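Local coordinates for Alpha/beta hydrolase (Enterobacter asburiae, PDB 6KMO), which probably hydrolyses ester bonds, acting as an esterase or lipase of the alpha/beta hydrolase fold, at residues A[152-157]-A[191-196]; A[236-241]-A[251-256]; A[264-269]-A[288-293]. The protein carries 2 engineered substitutions. One frame throughout, in Å; residues are numbered along the deposited sequence. Where two conformers were deposited one is given.

Contact 1 (A[152-157]-A[191-196]); sequences QAYEAT and LQAKQF
Gln192 is the first residue of 191-196 to meet Tyr154, crossing it obliquely with its carboxamide at the root of the tyrosine side chain. OE1 of Gln192 lies 3.3 Å from CB of Tyr154, and the amide plane is inclined 38° to the phenol ring. The aliphatic part follows, with Gln192 CB 3.8 Å from Tyr154 CD1. The two ends of the amide fare differently. NE2 donates to the backbone oxygen of Ile150, one turn before Tyr154 on the same helix, whereas OE1 is buried against the tyrosine and finds no polar partner. The bond from NE2 to Ile150 O is consistent with the amide being held in this rotation.

Ala193 comes next and meets the ring farther out. Tyr154 carries its CG opposite the backbone N (chi1 175°), which swings the phenol across the gap between the helices. CE1 of Tyr154 settles 3.7 Å from CA of Ala193 and 4.0 Å from its CB. With only a methyl on Ala193, the ring lies close to the helix backbone.

At Phe196, where the helix gives out, the aromatic pair is T-shaped: the phenylalanine edge points at one face of Tyr154, with the planes at 67°. CD2 of Phe196 leads, 3.8 Å from CZ of Tyr154. Beyond it the phenol OH, 3.6 Å from CB of Phe196, hydrogen-bonds to the carbonyl of Gly198, which ties the tip of the tyrosine to the chain just past the helix. Leu8 of the second subunit packs on both Gln192 and Phe196.

The arrangement joins two neighbouring helices of an alpha/beta hydrolase fold: helix 148-163, the crossover helix that packs on strand 99-105, and helix 181-195, which leaves the probable nucleophile elbow at Ser180.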
# COMPACT_ATOMS: atom_id res chain seq x y z
N GLN A 152 7.49 28.83 7.07
CA GLN A 152 7.77 28.30 8.40
C GLN A 152 8.19 26.85 8.33
O GLN A 152 9.16 26.44 8.99
CB GLN A 152 6.54 28.43 9.31
CG GLN A 152 6.21 29.86 9.67
CD GLN A 152 4.84 30.01 10.27
OE1 GLN A 152 3.92 29.27 9.95
NE2 GLN A 152 4.69 30.99 11.13
N ALA A 153 7.49 26.05 7.52
CA ALA A 153 7.83 24.64 7.39
C ALA A 153 9.23 24.46 6.83
O ALA A 153 9.99 23.61 7.33
CB ALA A 153 6.81 23.98 6.46
N TYR A 154 9.59 25.23 5.81
CA TYR A 154 10.94 25.13 5.24
C TYR A 154 12.01 25.56 6.25
O TYR A 154 13.03 24.88 6.41
CB TYR A 154 11.06 25.92 3.93
CG TYR A 154 12.48 25.90 3.42
CD1 TYR A 154 13.00 24.78 2.81
CD2 TYR A 154 13.33 26.96 3.65
CE1 TYR A 154 14.31 24.72 2.38
CE2 TYR A 154 14.65 26.91 3.24
CZ TYR A 154 15.12 25.80 2.60
OH TYR A 154 16.44 25.77 2.19
N GLU A 155 11.79 26.68 6.93
CA GLU A 155 12.77 27.14 7.90
C GLU A 155 12.95 26.13 9.02
O GLU A 155 14.07 25.89 9.48
CB GLU A 155 12.35 28.51 8.45
CG GLU A 155 12.47 29.66 7.45
CD GLU A 155 13.91 30.04 7.12
OE1 GLU A 155 14.83 29.67 7.87
OE2 GLU A 155 14.11 30.73 6.10
N ALA A 156 11.87 25.51 9.48
CA ALA A 156 11.99 24.49 10.53
C ALA A 156 12.74 23.25 10.02
O ALA A 156 13.52 22.64 10.76
CB ALA A 156 10.61 24.10 11.04
N THR A 157 12.52 22.88 8.76
CA THR A 157 13.23 21.76 8.15
C THR A 157 14.72 22.04 8.08
O THR A 157 15.55 21.19 8.45
CB THR A 157 12.65 21.51 6.75
OG1 THR A 157 11.25 21.16 6.85
CG2 THR A 157 13.37 20.39 6.04
N LEU A 191 10.26 21.40 -2.83
CA LEU A 191 10.54 22.27 -3.97
C LEU A 191 11.33 23.50 -3.54
O LEU A 191 12.21 23.97 -4.28
CB LEU A 191 9.24 22.65 -4.67
CG LEU A 191 8.55 21.52 -5.45
CD1 LEU A 191 7.12 21.87 -5.78
CD2 LEU A 191 9.34 21.15 -6.69
N GLN A 192 11.07 24.04 -2.35
CA GLN A 192 11.92 25.11 -1.84
C GLN A 192 13.34 24.59 -1.63
O GLN A 192 14.32 25.26 -2.01
CB GLN A 192 11.37 25.63 -0.52
CG GLN A 192 10.14 26.49 -0.64
CD GLN A 192 9.59 26.87 0.71
OE1 GLN A 192 10.11 27.77 1.36
NE2 GLN A 192 8.58 26.14 1.17
N ALA A 193 13.49 23.42 -1.03
CA ALA A 193 14.83 22.87 -0.80
C ALA A 193 15.59 22.68 -2.10
O ALA A 193 16.80 22.92 -2.17
CB ALA A 193 14.73 21.57 -0.00
N LYS A 194 14.90 22.27 -3.17
CA LYS A 194 15.57 22.14 -4.46
C LYS A 194 16.02 23.50 -4.96
O LYS A 194 17.17 23.67 -5.39
CB LYS A 194 14.65 21.46 -5.47
CG LYS A 194 15.26 21.34 -6.86
CD LYS A 194 14.69 20.16 -7.64
CE LYS A 194 13.19 20.30 -7.85
NZ LYS A 194 12.82 21.53 -8.61
N GLN A 195 15.14 24.50 -4.89
CA GLN A 195 15.51 25.82 -5.38
C GLN A 195 16.65 26.43 -4.58
O GLN A 195 17.51 27.13 -5.14
CB GLN A 195 14.29 26.74 -5.35
CG GLN A 195 14.48 28.01 -6.17
CD GLN A 195 14.69 27.72 -7.64
OE1 GLN A 195 14.12 26.76 -8.18
NE2 GLN A 195 15.50 28.52 -8.30
N PHE A 196 16.69 26.18 -3.27
CA PHE A 196 17.64 26.83 -2.38
C PHE A 196 18.85 25.94 -2.06
O PHE A 196 19.63 26.28 -1.15
CB PHE A 196 16.94 27.26 -1.09
CG PHE A 196 15.74 28.15 -1.30
CD1 PHE A 196 15.71 29.09 -2.31
CD2 PHE A 196 14.63 28.04 -0.48
CE1 PHE A 196 14.61 29.91 -2.50
CE2 PHE A 196 13.53 28.85 -0.65
CZ PHE A 196 13.51 29.77 -1.67

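Contact 2 (A[236-241]-A[251-256]); sequences WFWDNY and ILASPL
In Trp238, chi1 of -89° and chi2 of 107° carry the indole out from its helix so that the six-membered ring leads toward Ala253, while Tyr241, with CG opposite its backbone N (chi1 -170°), sends its phenol out beside it. The far corner of the indole does the touching. CH2 of Trp238 stands 3.3 Å from the carbonyl O of Ala253, which lies at the ring edge near its plane, an approach that sets the slightly positive C-H rim of the indole against the oxygen. The hydrogen bond to that oxygen comes from Asn184 ND2. The methyl of Ala253 fills in beside it, its CB 4.2 Å from the same CH2, and OG of Ser254 comes within 4.0 Å of CH2; this hydroxyl is engaged elsewhere, with Arg248 O and the N of Ala213.

No direct hydrogen bond spans the two segments. A water supplies the polar link: it accepts from Tyr241 OH at 2.7 Å and donates to the O of Leu252, also at 2.7 Å, while Ser188 OG bonds to the same carbonyl.

Trp110 lies against both aromatics, stacked on Tyr241 and edge-to-face with Trp238. Helix 231-241 is thus joined to the loop preceding helix 260-263; within this loop Leu252 and Pro255 pack on helix 181-195, and Pro255 and Leu256 on helix 280-292.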
# COMPACT_ATOMS: atom_id res chain seq x y z
N TRP A 236 -13.54 26.25 0.25
CA TRP A 236 -13.44 27.14 1.40
C TRP A 236 -12.02 27.15 1.96
O TRP A 236 -11.48 28.20 2.32
CB TRP A 236 -14.44 26.70 2.46
CG TRP A 236 -14.58 27.59 3.64
CD1 TRP A 236 -15.04 28.88 3.67
CD2 TRP A 236 -14.29 27.25 5.00
NE1 TRP A 236 -15.04 29.36 4.94
CE2 TRP A 236 -14.59 28.38 5.79
CE3 TRP A 236 -13.81 26.09 5.64
CZ2 TRP A 236 -14.43 28.39 7.16
CZ3 TRP A 236 -13.65 26.12 7.00
CH2 TRP A 236 -13.96 27.25 7.75
N PHE A 237 -11.42 25.97 2.09
CA PHE A 237 -10.05 25.90 2.58
C PHE A 237 -9.11 26.69 1.67
O PHE A 237 -8.33 27.53 2.14
CB PHE A 237 -9.61 24.44 2.65
CG PHE A 237 -10.31 23.59 3.71
CD1 PHE A 237 -10.70 24.11 4.93
CD2 PHE A 237 -10.52 22.24 3.47
CE1 PHE A 237 -11.31 23.31 5.88
CE2 PHE A 237 -11.12 21.43 4.42
CZ PHE A 237 -11.52 21.96 5.63
N TRP A 238 -9.18 26.44 0.36
CA TRP A 238 -8.36 27.19 -0.58
C TRP A 238 -8.62 28.69 -0.49
O TRP A 238 -7.69 29.50 -0.56
CB TRP A 238 -8.58 26.67 -2.00
CG TRP A 238 -7.70 25.55 -2.39
CD1 TRP A 238 -8.04 24.23 -2.54
CD2 TRP A 238 -6.30 25.64 -2.70
NE1 TRP A 238 -6.92 23.50 -2.92
CE2 TRP A 238 -5.85 24.34 -3.04
CE3 TRP A 238 -5.39 26.70 -2.73
CZ2 TRP A 238 -4.53 24.08 -3.39
CZ3 TRP A 238 -4.07 26.43 -3.08
CH2 TRP A 238 -3.66 25.13 -3.41
N ASP A 239 -9.90 29.09 -0.34
CA ASP A 239 -10.22 30.51 -0.30
C ASP A 239 -9.64 31.18 0.94
O ASP A 239 -9.23 32.34 0.88
CB ASP A 239 -11.73 30.72 -0.33
CG ASP A 239 -12.35 30.48 -1.71
OD1 ASP A 239 -11.62 30.35 -2.72
OD2 ASP A 239 -13.59 30.41 -1.78
N ASN A 240 -9.62 30.48 2.08
CA ASN A 240 -9.00 31.03 3.28
C ASN A 240 -7.49 31.09 3.16
O ASN A 240 -6.86 31.96 3.77
CB ASN A 240 -9.42 30.19 4.49
CG ASN A 240 -10.78 30.58 5.04
OD1 ASN A 240 -10.91 31.56 5.77
ND2 ASN A 240 -11.80 29.83 4.67
N TYR A 241 -6.89 30.18 2.39
CA TYR A 241 -5.44 30.11 2.22
C TYR A 241 -4.94 31.21 1.29
O TYR A 241 -4.03 31.96 1.63
CB TYR A 241 -5.09 28.75 1.65
CG TYR A 241 -3.64 28.39 1.61
CD1 TYR A 241 -2.82 28.53 2.72
CD2 TYR A 241 -3.08 27.86 0.45
CE1 TYR A 241 -1.49 28.13 2.69
CE2 TYR A 241 -1.74 27.45 0.41
CZ TYR A 241 -0.96 27.58 1.53
OH TYR A 241 0.35 27.17 1.54
N ILE A 251 3.88 26.69 -8.11
CA ILE A 251 4.10 25.27 -7.82
C ILE A 251 4.22 24.98 -6.32
O ILE A 251 4.09 23.81 -5.92
CB ILE A 251 5.31 24.69 -8.58
CG1 ILE A 251 6.64 25.29 -8.09
CG2 ILE A 251 5.13 24.89 -10.07
CD1 ILE A 251 7.86 24.64 -8.73
N LEU A 252 4.48 25.99 -5.49
CA LEU A 252 4.54 25.80 -4.05
C LEU A 252 3.15 25.73 -3.43
O LEU A 252 3.04 25.43 -2.23
CB LEU A 252 5.34 26.93 -3.39
CG LEU A 252 6.77 27.08 -3.90
CD1 LEU A 252 7.47 28.20 -3.13
CD2 LEU A 252 7.57 25.79 -3.78
N ALA A 253 2.11 26.02 -4.21
CA ALA A 253 0.72 25.85 -3.81
C ALA A 253 0.05 24.72 -4.57
O ALA A 253 -0.63 23.88 -3.97
CB ALA A 253 -0.07 27.15 -4.01
N SER A 254 0.23 24.68 -5.89
CA SER A 254 -0.36 23.65 -6.75
C SER A 254 0.77 22.88 -7.43
O SER A 254 1.05 23.10 -8.62
CB SER A 254 -1.29 24.25 -7.80
OG SER A 254 -2.41 24.84 -7.20
N PRO A 255 1.45 21.99 -6.70
CA PRO A 255 2.60 21.28 -7.30
C PRO A 255 2.23 20.42 -8.49
O PRO A 255 3.10 20.11 -9.32
CB PRO A 255 3.16 20.45 -6.14
CG PRO A 255 1.97 20.32 -5.19
CD PRO A 255 1.25 21.63 -5.29
N LEU A 256 0.96 20.03 -8.63
CA LEU A 256 0.55 19.32 -9.83
C LEU A 256 0.81 20.11 -11.10
O LEU A 256 0.95 19.51 -12.17
CB LEU A 256 -0.93 18.95 -9.75
CG LEU A 256 -1.44 18.03 -10.86
CD1 LEU A 256 -0.79 16.66 -10.75
CD2 LEU A 256 -2.96 17.91 -10.77
O HOH W 1 0.98 25.47 -0.44

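Contact 3 (A[264-269]-A[288-293]); sequences KGFPET and RKLDAA
The Phe266 ring takes a methyl of Leu290 over one face: CD2 of Leu290 sits 3.8 Å from the ring centroid and 26° off the ring normal, a CH-pi contact displaced toward the rim. Its closest ring atom is CD2 of Phe266, at 3.5 Å. The other leucine methyl, CD1 of Leu290, is 3.8 Å from CE2 of Phe266, so both methyls meet the CD2-CE2 side of the ring. Helix 181-195 also touches the phenylalanine, through Ala187 and Ala190.

This is part of a beta-alpha-beta crossover in the alpha/beta hydrolase fold. Strand 269-274, helix 280-292 and the parallel neighbouring strand 297-302 form the unit, and the loop leading into its first strand packs against the C-terminal end of its helix.

Leu290 also meets the start of that strand. In Thr269, chi1 of -66° sets OG1 beside the backbone N and leaves the CG2 methyl opposite it, facing Leu290. CG2 of Thr269 is 4.1 Å from CD1 of Leu290, the two side chains crossing nearly at right angles. The hydroxyl is occupied by polar partners: OG1 donates to the carbonyl of Pro267 and bonds with Asn204 ND2 on the adjoining strand. Val295 touches both Phe266 and Leu290, and Leu263 also packs on Leu290.

Toward the surface the packing gives way to contact of a side chain with the backbone. Ala293, the first residue past the helix, places its CB 3.9 Å from the N of Lys264, and the long lysine chain runs outward from there. Gly265 has a positive phi, 85°, at which a CB would collide with the carbonyl O of Lys264. A water accepts from the N of Gly265 at 2.9 Å and donates to the O of Ala293 at 2.8 Å.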
# COMPACT_ATOMS: atom_id res chain seq x y z
N LYS A 264 12.16 17.48 -11.63
CA LYS A 264 13.38 16.69 -11.65
C LYS A 264 14.17 16.91 -10.36
O LYS A 264 14.32 18.04 -9.89
CB LYS A 264 14.23 17.09 -12.85
CG LYS A 264 15.47 16.23 -13.03
CD LYS A 264 16.32 16.71 -14.21
CE LYS A 264 17.59 15.87 -14.36
NZ LYS A 264 18.13 15.89 -15.75
N GLY A 265 14.65 15.83 -9.76
CA GLY A 265 15.41 15.91 -8.54
C GLY A 265 14.59 15.93 -7.26
O GLY A 265 15.17 16.00 -6.17
N PHE A 266 13.27 15.89 -7.36
CA PHE A 266 12.42 15.79 -6.17
C PHE A 266 12.83 14.56 -5.37
O PHE A 266 13.27 13.56 -5.93
CB PHE A 266 10.99 15.60 -6.68
CG PHE A 266 9.86 15.93 -5.72
CD1 PHE A 266 9.41 17.23 -5.52
CD2 PHE A 266 9.16 14.90 -5.09
CE1 PHE A 266 8.33 17.50 -4.71
CE2 PHE A 266 8.06 15.17 -4.27
CZ PHE A 266 7.66 16.46 -4.08
N PRO A 267 12.71 14.60 -4.04
CA PRO A 267 13.11 13.43 -3.24
C PRO A 267 12.27 12.19 -3.56
O PRO A 267 11.13 12.28 -4.02
CB PRO A 267 12.90 13.88 -1.79
CG PRO A 267 12.96 15.39 -1.85
CD PRO A 267 12.38 15.75 -3.19
N GLU A 268 12.84 11.03 -3.26
CA GLU A 268 12.08 9.79 -3.34
C GLU A 268 10.82 9.93 -2.51
O GLU A 268 10.84 10.50 -1.41
CB GLU A 268 12.92 8.61 -2.84
CG GLU A 268 14.19 8.42 -3.66
CD GLU A 268 14.75 7.01 -3.64
OE1 GLU A 268 14.02 6.04 -3.36
OE2 GLU A 268 15.96 6.87 -3.93
N THR A 269 9.70 9.39 -3.02
CA THR A 269 8.39 9.72 -2.49
C THR A 269 7.47 8.52 -2.44
O THR A 269 7.48 7.67 -3.34
CB THR A 269 7.76 10.82 -3.37
OG1 THR A 269 8.51 12.03 -3.25
CG2 THR A 269 6.33 11.13 -2.99
N ARG A 288 2.31 10.28 -11.01
CA ARG A 288 2.70 9.99 -12.38
C ARG A 288 3.64 11.04 -12.92
O ARG A 288 4.60 10.72 -13.64
CB ARG A 288 1.48 9.84 -13.29
CG ARG A 288 0.43 8.83 -12.80
CD ARG A 288 -0.57 8.52 -13.89
NE ARG A 288 -1.81 7.99 -13.37
CZ ARG A 288 -2.09 6.72 -13.13
NH1 ARG A 288 -1.19 5.76 -13.38
NH2 ARG A 288 -3.28 6.44 -12.62
N LYS A 289 3.40 12.31 -12.59
CA LYS A 289 4.29 13.38 -13.02
C LYS A 289 5.68 13.22 -12.41
O LYS A 289 6.70 13.45 -13.09
CB LYS A 289 3.69 14.74 -12.70
CG LYS A 289 2.48 15.07 -13.56
CD LYS A 289 2.00 16.51 -13.41
CE LYS A 289 2.97 17.48 -14.09
NZ LYS A 289 2.36 18.81 -14.56
N LEU A 290 5.75 12.85 -11.14
CA LEU A 290 7.04 12.63 -10.50
C LEU A 290 7.79 11.53 -11.22
O LEU A 290 8.98 11.66 -11.54
CB LEU A 290 6.85 12.28 -9.02
CG LEU A 290 6.41 13.41 -8.09
CD1 LEU A 290 6.23 12.84 -6.70
CD2 LEU A 290 7.42 14.53 -8.05
N ASP A 291 7.11 10.43 -11.53
CA ASP A 291 7.80 9.32 -12.18
C ASP A 291 8.29 9.72 -13.56
O ASP A 291 9.39 9.33 -13.97
CB ASP A 291 6.86 8.12 -12.28
CG ASP A 291 7.51 6.93 -12.93
OD1 ASP A 291 8.30 6.23 -12.28
OD2 ASP A 291 7.20 6.68 -14.13
N ALA A 292 7.52 10.54 -14.28
CA ALA A 292 7.95 11.00 -15.60
C ALA A 292 9.18 11.89 -15.50
O ALA A 292 9.93 12.01 -16.48
CB ALA A 292 6.82 11.73 -16.29
N ALA A 293 9.40 12.51 -14.35
CA ALA A 293 10.57 13.32 -14.10
C ALA A 293 11.73 12.54 -13.51
O ALA A 293 12.71 13.14 -13.05
CB ALA A 293 10.21 14.50 -13.19
O HOH W 2 14.50 13.17 -10.89

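The C-terminal half of helix 181-195 is common ground for all three contacts: Gln192 faces helix 148-163 in contact 1, whereas Leu191 packs on Leu252 of contact 2 and on Phe266 of contact 3. All touching residues of contact 2 are buried; contact 1 runs out to partly exposed Phe196, and contact 3 to exposed Lys264. None has a direct hydrogen bond between its segments. An aromatic pair characterises contact 1, an indole edge against a carbonyl contact 2, and aliphatic methyls on a ring contact 3, the last two each supplemented by one water bridge. A probable hydrogen bond from Lys289 NZ to Leu256 O joins 288-293 to 251-256.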